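Local coordinates for protein botulinum neurotoxin type C1 (Clostridium botulinum, PDB 3R4S) that binds two ganglioside molecules through the receptor-binding part of its heavy chain, an interaction on which toxin entry into cells and biological activity depend, at residues Arg269-Phe273 against Tyr403-Thr407; Thr327-Asp331 against Thr389-Arg393; Val33-Val39 against Asp57-Val63; Tyr144-Phe148 against Thr364-Ala368. One frame throughout, in Å; residues are numbered along the deposited sequence.

Interaction 1: residues Arg269-Phe273 against Tyr403-Thr407; sequences RQIVF and YLVPT. With SLB (N-acetyl-beta-neuraminic acid), chain C.
Phe273 meets Pro406 with the rim of its ring: CE2 lies 3.5 Å from Pro406 CD, and the backbone carbons of Leu404 and Val405 lie in the ring plane at the same edge, so this is edge packing and not a stack. Ile271 closes on the same proline at about a right angle, its CG2 branch 3.8 Å from Pro406 CD. That methyl is placed by the torsion of Ile271, whose CG1 turns beside the backbone N (chi1 -62°), with CG2 anti to that N. One direct backbone bond joins the segments, Phe273 N to Leu404 O at 2.8 Å. The same oxygen takes a CA-H contact from Val272 CA at 3.3 Å, so one carbonyl receives two neighbouring donors. Water 1 adds a second link, giving a hydrogen to Phe273 O and accepting the one from Leu404 N. The strand directions differ by 120°, too skewed for regular strand pairing; the contact is the meeting of two sheets in the beta-trefoil. Strand 270-275 forms a hairpin with 262-267, while 401-409 sits between 338-345 and 381-392 in the larger sheet. On the flank, Val272 CG1 rests 4.0 Å from Tyr403 CD1, the two side chains running the same way; the Tyr403 hydroxyl goes on to Asp397. Farther out, the turn ahead of strand 270-275 reaches the bound sialic acid: Arg269 N donates to O10 of its N-acetyl group at 2.9 Å, with an N-H...O angle of 167°. The extended Arg269 side chain leads instead to a salt bridge with Glu345.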
# COMPACT_ATOMS: atom_id res chain seq x y z
N ARG A 269 18.83 2.61 -26.51
CA ARG A 269 17.92 1.49 -26.35
C ARG A 269 18.26 0.58 -25.18
O ARG A 269 17.67 -0.50 -25.02
CB ARG A 269 17.82 0.68 -27.64
CG ARG A 269 17.10 1.40 -28.75
CD ARG A 269 17.06 0.54 -29.99
NE ARG A 269 16.32 1.19 -31.07
CZ ARG A 269 15.86 0.54 -32.13
NH1 ARG A 269 16.07 -0.76 -32.26
NH2 ARG A 269 15.19 1.20 -33.07
N GLN A 270 19.22 1.00 -24.36
CA GLN A 270 19.48 0.34 -23.09
C GLN A 270 18.82 1.15 -21.98
O GLN A 270 19.10 2.33 -21.82
CB GLN A 270 20.98 0.24 -22.82
CG GLN A 270 21.31 -0.37 -21.45
CD GLN A 270 20.57 -1.68 -21.21
OE1 GLN A 270 19.83 -1.83 -20.23
NE2 GLN A 270 20.73 -2.62 -22.13
N ILE A 271 17.93 0.51 -21.22
CA ILE A 271 17.34 1.17 -20.06
C ILE A 271 18.40 1.37 -19.00
O ILE A 271 19.22 0.48 -18.75
CB ILE A 271 16.18 0.37 -19.47
CG1 ILE A 271 15.06 0.25 -20.50
CG2 ILE A 271 15.67 1.04 -18.20
CD1 ILE A 271 13.92 -0.65 -20.07
N VAL A 272 18.39 2.55 -18.39
CA VAL A 272 19.33 2.87 -17.32
C VAL A 272 18.59 3.59 -16.21
O VAL A 272 17.54 4.19 -16.44
CB VAL A 272 20.48 3.78 -17.83
CG1 VAL A 272 21.21 3.11 -18.99
CG2 VAL A 272 19.95 5.15 -18.25
N PHE A 273 19.14 3.54 -15.00
CA PHE A 273 18.52 4.20 -13.87
C PHE A 273 19.30 5.44 -13.46
O PHE A 273 20.50 5.36 -13.18
CB PHE A 273 18.38 3.23 -12.69
CG PHE A 273 17.37 2.13 -12.94
CD1 PHE A 273 16.03 2.32 -12.65
CD2 PHE A 273 17.78 0.92 -13.45
CE1 PHE A 273 15.10 1.31 -12.88
CE2 PHE A 273 16.86 -0.11 -13.69
CZ PHE A 273 15.52 0.09 -13.40
N TYR A 403 26.78 1.69 -15.80
CA TYR A 403 25.40 2.13 -15.70
C TYR A 403 24.61 1.17 -14.81
O TYR A 403 24.90 -0.02 -14.78
CB TYR A 403 24.73 2.18 -17.08
CG TYR A 403 25.36 3.16 -18.06
CD1 TYR A 403 24.91 4.47 -18.14
CD2 TYR A 403 26.40 2.76 -18.89
CE1 TYR A 403 25.49 5.37 -19.04
CE2 TYR A 403 26.98 3.64 -19.79
CZ TYR A 403 26.52 4.95 -19.85
OH TYR A 403 27.09 5.84 -20.73
N LEU A 404 23.62 1.71 -14.11
CA LEU A 404 22.70 0.89 -13.33
C LEU A 404 21.55 0.51 -14.26
O LEU A 404 20.84 1.39 -14.74
CB LEU A 404 22.19 1.68 -12.12
CG LEU A 404 21.29 0.95 -11.10
CD1 LEU A 404 22.00 -0.25 -10.50
CD2 LEU A 404 20.88 1.92 -10.01
N VAL A 405 21.39 -0.79 -14.51
CA VAL A 405 20.48 -1.26 -15.56
C VAL A 405 19.60 -2.41 -15.06
O VAL A 405 20.02 -3.15 -14.17
CB VAL A 405 21.27 -1.75 -16.79
CG1 VAL A 405 22.14 -0.63 -17.34
CG2 VAL A 405 22.14 -2.97 -16.44
N PRO A 406 18.39 -2.55 -15.62
CA PRO A 406 17.60 -3.73 -15.27
C PRO A 406 18.18 -4.96 -15.96
O PRO A 406 18.72 -4.86 -17.07
CB PRO A 406 16.21 -3.40 -15.83
CG PRO A 406 16.48 -2.55 -17.02
CD PRO A 406 17.72 -1.72 -16.65
N THR A 407 18.08 -6.10 -15.30
CA THR A 407 18.64 -7.34 -15.84
C THR A 407 17.71 -8.52 -15.65
O THR A 407 16.75 -8.45 -14.86
CB THR A 407 19.96 -7.73 -15.14
OG1 THR A 407 19.69 -7.96 -13.74
CG2 THR A 407 21.03 -6.64 -15.30
C1 SLB C . 19.12 11.74 -25.35
C2 SLB C . 18.15 10.73 -25.89
C3 SLB C . 17.50 9.99 -24.72
C4 SLB C . 16.60 8.86 -25.21
C5 SLB C . 17.42 7.91 -26.05
C6 SLB C . 18.07 8.67 -27.21
C7 SLB C . 19.00 7.73 -27.95
C8 SLB C . 19.48 8.34 -29.27
C9 SLB C . 20.38 7.38 -30.04
C10 SLB C . 16.58 5.68 -26.65
C11 SLB C . 15.48 4.95 -27.36
N5 SLB C . 16.46 7.01 -26.68
O1A SLB C . 20.24 11.37 -24.92
O1B SLB C . 18.76 12.94 -25.35
O2 SLB C . 17.15 11.44 -26.62
O4 SLB C . 16.05 8.14 -24.11
O6 SLB C . 18.82 9.82 -26.78
O7 SLB C . 20.11 7.47 -27.06
O8 SLB C . 18.36 8.71 -30.09
O9 SLB C . 21.71 7.50 -29.53
O10 SLB C . 17.49 5.10 -26.08
O HOH W 1 22.95 4.47 -14.49

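Interaction 2: residues Thr327-Asp331 against Thr389-Arg393; sequences TMYAD and TYRFR
Met328 lays its terminal methyl over one face of the Tyr390 ring, CE standing 3.4 Å above the plane and displaced toward the rim, a CH-pi contact. The chain is bent at chi2 (-82°) and again at chi3, which brings SD alongside Phe392 as well, 3.7 Å from CZ. Sulfur and methyl thus serve two aromatic neighbours, and the pair of Met-aromatic contacts is oblique in geometry. Ala330 CB touches Tyr390 near CD1 at 3.7 Å, while Tyr329 O lies in the ring plane at its edge. That same oxygen accepts the backbone N-H of Arg391 at 2.7 Å in an almost straight bond (175°). Two waters extend the backbone link: water 2 joins Tyr329 N to Arg391 O, and water 3 joins Asp331 N to Thr389 O. The contact lays the loop between strands 317-323 and 338-345 across strand 381-392 of the beta-trefoil. At the outer end Asp331 and Arg391 form a salt bridge, with NE 2.8 Å from OD2 on its syn side and close to the guanidinium plane. The two groups are turned 35° apart, and both NH2 bonds to the carboxylate are weak, so the single short bond from NE carries the ion pair. Asn402 on Asp331 OD1 and Arg400 O on Arg391 NH1 probably steady the two groups. At the inner end the packing of Met328 on the rings is probably mainly dispersive, beside the backbone bond.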
# COMPACT_ATOMS: atom_id res chain seq x y z
N THR A 327 26.64 -10.65 -24.11
CA THR A 327 27.53 -10.80 -22.97
C THR A 327 27.51 -9.54 -22.13
O THR A 327 27.47 -8.44 -22.67
CB THR A 327 28.96 -11.05 -23.43
OG1 THR A 327 28.97 -12.15 -24.35
CG2 THR A 327 29.87 -11.37 -22.24
N MET A 328 27.52 -9.70 -20.82
CA MET A 328 27.56 -8.56 -19.91
C MET A 328 28.95 -8.46 -19.27
O MET A 328 29.64 -9.45 -19.14
CB MET A 328 26.47 -8.71 -18.84
CG MET A 328 25.08 -8.51 -19.37
SD MET A 328 24.65 -6.76 -19.49
CE MET A 328 23.97 -6.47 -17.85
N TYR A 329 29.33 -7.24 -18.90
CA TYR A 329 30.64 -6.99 -18.31
C TYR A 329 30.46 -6.21 -17.02
O TYR A 329 29.72 -5.23 -16.99
CB TYR A 329 31.54 -6.20 -19.27
CG TYR A 329 31.66 -6.84 -20.63
CD1 TYR A 329 32.71 -7.71 -20.92
CD2 TYR A 329 30.71 -6.62 -21.62
CE1 TYR A 329 32.82 -8.32 -22.16
CE2 TYR A 329 30.80 -7.23 -22.87
CZ TYR A 329 31.86 -8.08 -23.13
OH TYR A 329 31.96 -8.69 -24.36
N ALA A 330 31.13 -6.64 -15.97
CA ALA A 330 31.06 -5.97 -14.68
C ALA A 330 32.46 -5.82 -14.09
O ALA A 330 33.32 -6.67 -14.31
CB ALA A 330 30.16 -6.75 -13.72
N ASP A 331 32.67 -4.73 -13.36
CA ASP A 331 33.98 -4.43 -12.76
C ASP A 331 34.59 -5.62 -12.02
O ASP A 331 35.73 -5.99 -12.30
CB ASP A 331 33.89 -3.22 -11.83
CG ASP A 331 33.89 -1.92 -12.60
OD1 ASP A 331 33.76 -0.84 -11.97
OD2 ASP A 331 34.03 -1.98 -13.84
N THR A 389 24.94 -2.98 -11.69
CA THR A 389 25.82 -2.03 -12.36
C THR A 389 26.74 -2.75 -13.33
O THR A 389 27.54 -3.59 -12.92
CB THR A 389 26.65 -1.26 -11.33
OG1 THR A 389 25.78 -0.49 -10.50
CG2 THR A 389 27.66 -0.32 -12.02
N TYR A 390 26.62 -2.45 -14.62
CA TYR A 390 27.43 -3.11 -15.64
C TYR A 390 28.06 -2.12 -16.63
O TYR A 390 27.64 -0.96 -16.73
CB TYR A 390 26.60 -4.17 -16.36
CG TYR A 390 26.06 -5.22 -15.42
CD1 TYR A 390 26.78 -6.38 -15.15
CD2 TYR A 390 24.83 -5.05 -14.78
CE1 TYR A 390 26.29 -7.34 -14.28
CE2 TYR A 390 24.33 -6.00 -13.91
CZ TYR A 390 25.06 -7.15 -13.66
OH TYR A 390 24.58 -8.10 -12.80
N ARG A 391 29.06 -2.59 -17.36
CA ARG A 391 29.82 -1.73 -18.27
C ARG A 391 29.26 -1.76 -19.69
O ARG A 391 29.13 -2.82 -20.29
CB ARG A 391 31.29 -2.16 -18.30
CG ARG A 391 32.06 -1.83 -17.03
CD ARG A 391 32.93 -0.59 -17.24
NE ARG A 391 33.57 -0.18 -15.99
CZ ARG A 391 34.13 1.01 -15.78
NH1 ARG A 391 34.16 1.93 -16.73
NH2 ARG A 391 34.67 1.26 -14.59
N PHE A 392 28.93 -0.59 -20.22
CA PHE A 392 28.40 -0.46 -21.57
C PHE A 392 29.08 0.69 -22.30
O PHE A 392 29.71 1.56 -21.69
CB PHE A 392 26.90 -0.13 -21.56
CG PHE A 392 26.01 -1.20 -20.98
CD1 PHE A 392 25.37 -2.12 -21.81
CD2 PHE A 392 25.77 -1.25 -19.62
CE1 PHE A 392 24.52 -3.08 -21.27
CE2 PHE A 392 24.92 -2.21 -19.08
CZ PHE A 392 24.30 -3.12 -19.90
N ARG A 393 28.92 0.70 -23.62
CA ARG A 393 29.20 1.88 -24.43
C ARG A 393 27.85 2.35 -24.97
O ARG A 393 27.28 1.72 -25.85
CB ARG A 393 30.13 1.55 -25.60
CG ARG A 393 31.52 1.08 -25.19
CD ARG A 393 32.43 0.90 -26.42
NE ARG A 393 33.78 0.53 -26.02
CZ ARG A 393 34.21 -0.72 -25.89
NH1 ARG A 393 33.40 -1.74 -26.16
NH2 ARG A 393 35.46 -0.95 -25.51
O HOH W 2 27.58 -5.02 -19.94
O HOH W 3 30.54 -2.79 -13.10

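Interaction 3: residues Val33-Val39 against Asp57-Val63; sequences VSEEGDV and DRGKVIV
The flat carboxylate of Glu36 lies against two side chains of the facing strand, OE1 3.9 Å from Lys60 CD and OE2 3.8 Å from Ile62 CD1. All three belong, with Ser34, to one face of an antiparallel pair, strands 32-36 and 60-64; the other face carries Val33, Glu35, Val61 and Val63. The pair is part of a sheet in the concanavalin-like jelly roll, where 60-64 is flanked on its far side by 185-192. Strand directions 162° apart fit the register, in which Ser34-Ile62 and Glu36-Lys60 are hydrogen-bonded pairs and Val33-Val63 and Glu35-Val61 non-hydrogen-bonded ones. Ile62 N reaches Ser34 O at 2.9 Å; Lys60 N reaches Glu36 O at 2.8 Å, more bent at 137°, where the strands begin to give way to loop. The valine face packs inward on the opposing sheet, against Leu16 of strand 12-18, Leu23 of 23-25 and Phe49 of 49-52. Val39 swings round to join it, CG1 resting 4.0 Å from Val61 CG2. On the face of Ser34, Glu36, Lys60 and Ile62, the extended chains of Glu36 and Lys60 run side by side, yet OE1 and NZ are too far apart for a salt bridge, so any attraction is probably weak. Beyond the strands Gly37 adopts a positive phi, and the chain re-engages when Asp38 N bonds to Asp57 O at 3.0 Å. Arg58 turns its side chain away from the 33-39 segment, and its NH2 is hydrogen-bonded to Asn191. Water 4 fills the next step, giving a hydrogen to Asp38 O at 2.8 Å and accepting the one from Gly59 N at 2.7 Å.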
# COMPACT_ATOMS: atom_id res chain seq x y z
N VAL A 33 -25.96 5.03 10.89
CA VAL A 33 -24.87 5.64 10.16
C VAL A 33 -25.40 6.78 9.31
O VAL A 33 -26.31 6.58 8.52
CB VAL A 33 -24.18 4.64 9.22
CG1 VAL A 33 -22.98 5.31 8.52
CG2 VAL A 33 -23.76 3.38 9.96
N SER A 34 -24.83 7.96 9.46
CA SER A 34 -25.20 9.06 8.59
C SER A 34 -23.99 9.74 7.97
O SER A 34 -22.87 9.64 8.48
CB SER A 34 -26.08 10.07 9.34
OG SER A 34 -25.37 10.70 10.37
N GLU A 35 -24.21 10.42 6.85
CA GLU A 35 -23.17 11.18 6.18
C GLU A 35 -23.55 12.64 6.07
O GLU A 35 -24.73 12.97 5.89
CB GLU A 35 -22.93 10.65 4.77
CG GLU A 35 -22.23 9.32 4.73
CD GLU A 35 -23.18 8.18 4.47
OE1 GLU A 35 -23.04 7.50 3.42
OE2 GLU A 35 -24.08 7.97 5.31
N GLU A 36 -22.55 13.50 6.17
CA GLU A 36 -22.71 14.93 5.95
C GLU A 36 -21.53 15.40 5.13
O GLU A 36 -20.43 14.86 5.26
CB GLU A 36 -22.74 15.68 7.29
CG GLU A 36 -23.89 15.27 8.19
CD GLU A 36 -23.86 15.97 9.54
OE1 GLU A 36 -23.13 16.97 9.68
OE2 GLU A 36 -24.58 15.51 10.46
N GLY A 37 -21.75 16.40 4.29
CA GLY A 37 -20.68 16.98 3.50
C GLY A 37 -20.26 16.09 2.34
O GLY A 37 -21.02 15.25 1.87
N ASP A 38 -19.02 16.28 1.91
CA ASP A 38 -18.49 15.58 0.75
C ASP A 38 -17.95 14.21 1.12
O ASP A 38 -16.78 14.08 1.49
CB ASP A 38 -17.38 16.43 0.11
CG ASP A 38 -16.89 15.87 -1.21
OD1 ASP A 38 -16.10 16.57 -1.88
OD2 ASP A 38 -17.28 14.75 -1.59
N VAL A 39 -18.79 13.18 1.04
CA VAL A 39 -18.34 11.81 1.26
C VAL A 39 -18.44 11.02 -0.03
O VAL A 39 -19.55 10.81 -0.53
CB VAL A 39 -19.19 11.07 2.33
CG1 VAL A 39 -18.63 9.67 2.56
CG2 VAL A 39 -19.24 11.85 3.63
N ASP A 57 -17.58 22.20 4.13
CA ASP A 57 -18.37 21.10 3.58
C ASP A 57 -17.57 19.79 3.47
O ASP A 57 -17.90 18.92 2.66
CB ASP A 57 -18.91 21.47 2.19
CG ASP A 57 -17.81 21.53 1.14
OD1 ASP A 57 -16.72 22.07 1.46
OD2 ASP A 57 -18.03 21.04 0.01
N ARG A 58 -16.52 19.64 4.27
CA ARG A 58 -15.77 18.40 4.23
C ARG A 58 -16.63 17.26 4.74
O ARG A 58 -17.55 17.46 5.54
CB ARG A 58 -14.46 18.49 5.01
CG ARG A 58 -14.59 18.75 6.49
CD ARG A 58 -13.21 18.99 7.05
NE ARG A 58 -13.20 19.19 8.49
CZ ARG A 58 -13.49 20.35 9.08
NH1 ARG A 58 -13.80 21.41 8.34
NH2 ARG A 58 -13.46 20.44 10.41
N GLY A 59 -16.34 16.06 4.26
CA GLY A 59 -17.11 14.88 4.61
C GLY A 59 -17.01 14.50 6.07
O GLY A 59 -15.99 14.68 6.73
N LYS A 60 -18.11 13.95 6.57
CA LYS A 60 -18.23 13.55 7.96
C LYS A 60 -19.10 12.29 7.95
O LYS A 60 -20.21 12.31 7.43
CB LYS A 60 -18.92 14.69 8.72
CG LYS A 60 -18.91 14.61 10.23
CD LYS A 60 -19.55 15.88 10.84
CE LYS A 60 -19.57 15.82 12.35
NZ LYS A 60 -20.28 16.99 12.97
N VAL A 61 -18.59 11.18 8.48
CA VAL A 61 -19.40 9.99 8.64
C VAL A 61 -19.59 9.73 10.12
O VAL A 61 -18.61 9.59 10.85
CB VAL A 61 -18.75 8.75 7.99
CG1 VAL A 61 -19.57 7.50 8.29
CG2 VAL A 61 -18.59 8.95 6.48
N ILE A 62 -20.84 9.69 10.57
CA ILE A 62 -21.13 9.52 11.99
C ILE A 62 -21.79 8.17 12.26
O ILE A 62 -22.85 7.88 11.71
CB ILE A 62 -22.06 10.62 12.48
CG1 ILE A 62 -21.51 12.00 12.11
CG2 ILE A 62 -22.28 10.50 13.97
CD1 ILE A 62 -22.45 13.12 12.46
N VAL A 63 -21.15 7.35 13.09
CA VAL A 63 -21.72 6.06 13.49
C VAL A 63 -22.24 6.18 14.91
O VAL A 63 -21.50 6.57 15.82
CB VAL A 63 -20.67 4.93 13.44
CG1 VAL A 63 -21.30 3.61 13.87
CG2 VAL A 63 -20.06 4.81 12.05
O HOH W 4 -14.62 15.61 2.26

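Interaction 4: residues Tyr144-Phe148 against Thr364-Ala368; sequences YNKWF and TYYYA
Tyr367 and Lys146 give up the most surface to this contact, and each reaches across to a backbone oxygen. The Tyr367 hydroxyl donates to Trp147 O at 2.7 Å; OH stands 56° out of the carbonyl plane, off the lone pairs, although the oxygen lies in the plane of the Tyr367 ring. Lys146 CB packs at the same ring edge, 4.1 Å from CE2. With CG between the backbone N and the carbonyl carbon (chi1 67°), the lysine chain bends once, at chi3, and carries NZ to Tyr365 O, 2.8 Å away. Water 5 links the parts, accepting from Lys146 NZ at 3.0 Å and from Tyr367 N at 3.1 Å. Tyr365, third in buried surface, offers its ring edge to Tyr144, whose OH lies in that ring plane 3.8 Å from CD1. The Tyr144 ring has Lys146 CG over one face, which probably limits the course of the lysine chain. These residues join the two halves of the receptor-binding region, the jelly roll through 144-148 and the beta-trefoil through 364-368. Behind them Trp147 NE1 is held by Asn244, and Asn145 by Trp89. Both direct bonds end on carbonyl oxygens, so the contact is held by hydrogen bonds from side chains to backbone and not by an ion pair between the two segments; the buried ammonium group is probably stabilised by the carbonyl dipole and water 5.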
# COMPACT_ATOMS: atom_id res chain seq x y z
N TYR A 144 3.84 8.57 2.88
CA TYR A 144 3.39 7.18 3.04
C TYR A 144 1.95 7.09 2.54
O TYR A 144 1.01 7.02 3.33
CB TYR A 144 3.52 6.72 4.50
CG TYR A 144 3.39 5.21 4.71
CD1 TYR A 144 4.50 4.37 4.58
CD2 TYR A 144 2.17 4.63 5.05
CE1 TYR A 144 4.39 3.00 4.79
CE2 TYR A 144 2.05 3.26 5.25
CZ TYR A 144 3.16 2.45 5.12
OH TYR A 144 3.04 1.08 5.31
N ASN A 145 1.79 7.13 1.22
CA ASN A 145 0.48 7.29 0.62
C ASN A 145 -0.21 5.98 0.25
O ASN A 145 -1.03 5.93 -0.67
CB ASN A 145 0.60 8.17 -0.61
CG ASN A 145 1.44 9.40 -0.34
OD1 ASN A 145 1.33 10.03 0.72
ND2 ASN A 145 2.29 9.76 -1.30
N LYS A 146 0.12 4.91 0.98
CA LYS A 146 -0.38 3.59 0.62
C LYS A 146 -1.42 3.04 1.58
O LYS A 146 -1.46 3.40 2.76
CB LYS A 146 0.79 2.61 0.49
CG LYS A 146 1.50 2.32 1.78
CD LYS A 146 2.85 1.64 1.51
CE LYS A 146 3.85 2.61 0.86
NZ LYS A 146 5.21 2.00 0.66
N TRP A 147 -2.27 2.16 1.07
CA TRP A 147 -3.22 1.45 1.92
C TRP A 147 -2.45 0.68 2.98
O TRP A 147 -1.44 0.04 2.68
CB TRP A 147 -4.03 0.47 1.08
CG TRP A 147 -5.20 1.07 0.37
CD1 TRP A 147 -5.31 1.31 -0.97
CD2 TRP A 147 -6.44 1.48 0.96
NE1 TRP A 147 -6.55 1.86 -1.25
CE2 TRP A 147 -7.27 1.96 -0.08
CE3 TRP A 147 -6.94 1.48 2.28
CZ2 TRP A 147 -8.57 2.44 0.14
CZ3 TRP A 147 -8.24 1.96 2.50
CH2 TRP A 147 -9.03 2.44 1.44
N PHE A 148 -2.93 0.74 4.22
CA PHE A 148 -2.46 -0.18 5.24
C PHE A 148 -3.61 -0.61 6.16
O PHE A 148 -4.64 0.05 6.23
CB PHE A 148 -1.27 0.39 6.04
CG PHE A 148 -1.54 1.70 6.75
CD1 PHE A 148 -1.73 1.75 8.13
CD2 PHE A 148 -1.55 2.91 6.05
CE1 PHE A 148 -1.95 2.97 8.80
CE2 PHE A 148 -1.77 4.13 6.70
CZ PHE A 148 -1.96 4.16 8.09
N THR A 364 5.08 -5.78 4.81
CA THR A 364 4.44 -4.79 5.67
C THR A 364 4.61 -3.35 5.15
O THR A 364 3.71 -2.53 5.31
CB THR A 364 4.89 -4.93 7.15
OG1 THR A 364 4.09 -4.05 7.96
CG2 THR A 364 6.34 -4.55 7.31
N TYR A 365 5.72 -3.04 4.49
CA TYR A 365 5.96 -1.64 4.12
C TYR A 365 5.95 -1.31 2.62
O TYR A 365 5.97 -0.12 2.27
CB TYR A 365 7.23 -1.11 4.79
CG TYR A 365 7.09 -1.16 6.30
CD1 TYR A 365 5.90 -0.75 6.91
CD2 TYR A 365 8.12 -1.64 7.12
CE1 TYR A 365 5.73 -0.79 8.27
CE2 TYR A 365 7.96 -1.69 8.50
CZ TYR A 365 6.75 -1.27 9.07
OH TYR A 365 6.54 -1.30 10.44
N TYR A 366 5.87 -2.33 1.76
CA TYR A 366 5.83 -2.12 0.31
C TYR A 366 4.82 -3.03 -0.37
O TYR A 366 4.66 -4.19 0.03
CB TYR A 366 7.20 -2.42 -0.32
CG TYR A 366 8.30 -1.49 0.12
CD1 TYR A 366 9.31 -1.93 0.97
CD2 TYR A 366 8.34 -0.17 -0.33
CE1 TYR A 366 10.33 -1.07 1.38
CE2 TYR A 366 9.35 0.70 0.08
CZ TYR A 366 10.35 0.24 0.93
OH TYR A 366 11.35 1.09 1.33
N TYR A 367 4.17 -2.53 -1.42
CA TYR A 367 3.47 -3.37 -2.41
C TYR A 367 4.35 -3.46 -3.66
O TYR A 367 4.67 -2.44 -4.28
CB TYR A 367 2.14 -2.74 -2.81
CG TYR A 367 1.15 -2.66 -1.68
CD1 TYR A 367 0.30 -3.72 -1.38
CD2 TYR A 367 1.03 -1.50 -0.93
CE1 TYR A 367 -0.64 -3.63 -0.35
CE2 TYR A 367 0.12 -1.40 0.10
CZ TYR A 367 -0.72 -2.46 0.38
OH TYR A 367 -1.60 -2.33 1.42
N ALA A 368 4.71 -4.68 -4.05
CA ALA A 368 5.67 -4.86 -5.14
C ALA A 368 5.42 -6.17 -5.86
O ALA A 368 4.39 -6.81 -5.67
CB ALA A 368 7.09 -4.82 -4.59
O HOH W 5 4.66 0.49 -1.92

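Interactions 1 and 2 are neighbours in the beta-trefoil, their centres about 10 Å apart: strands 401-409 and 381-392 lie side by side in one sheet, and Tyr403 N probably bonds to Tyr390 O. Interaction 1 is buried and mostly apolar, whereas interaction 2 runs from a buried methionine to an exposed ion pair. Interaction 3, on the opposite side of the chain's centre from both, is regular strand pairing in the jelly roll, with one valine face inward and one mixed face. Near that centre, interaction 4 joins the two domains through buried side-chain-to-carbonyl bonds; its strand 367-374 is next to 381-392, tying it to the sheet of interactions 1 and 2.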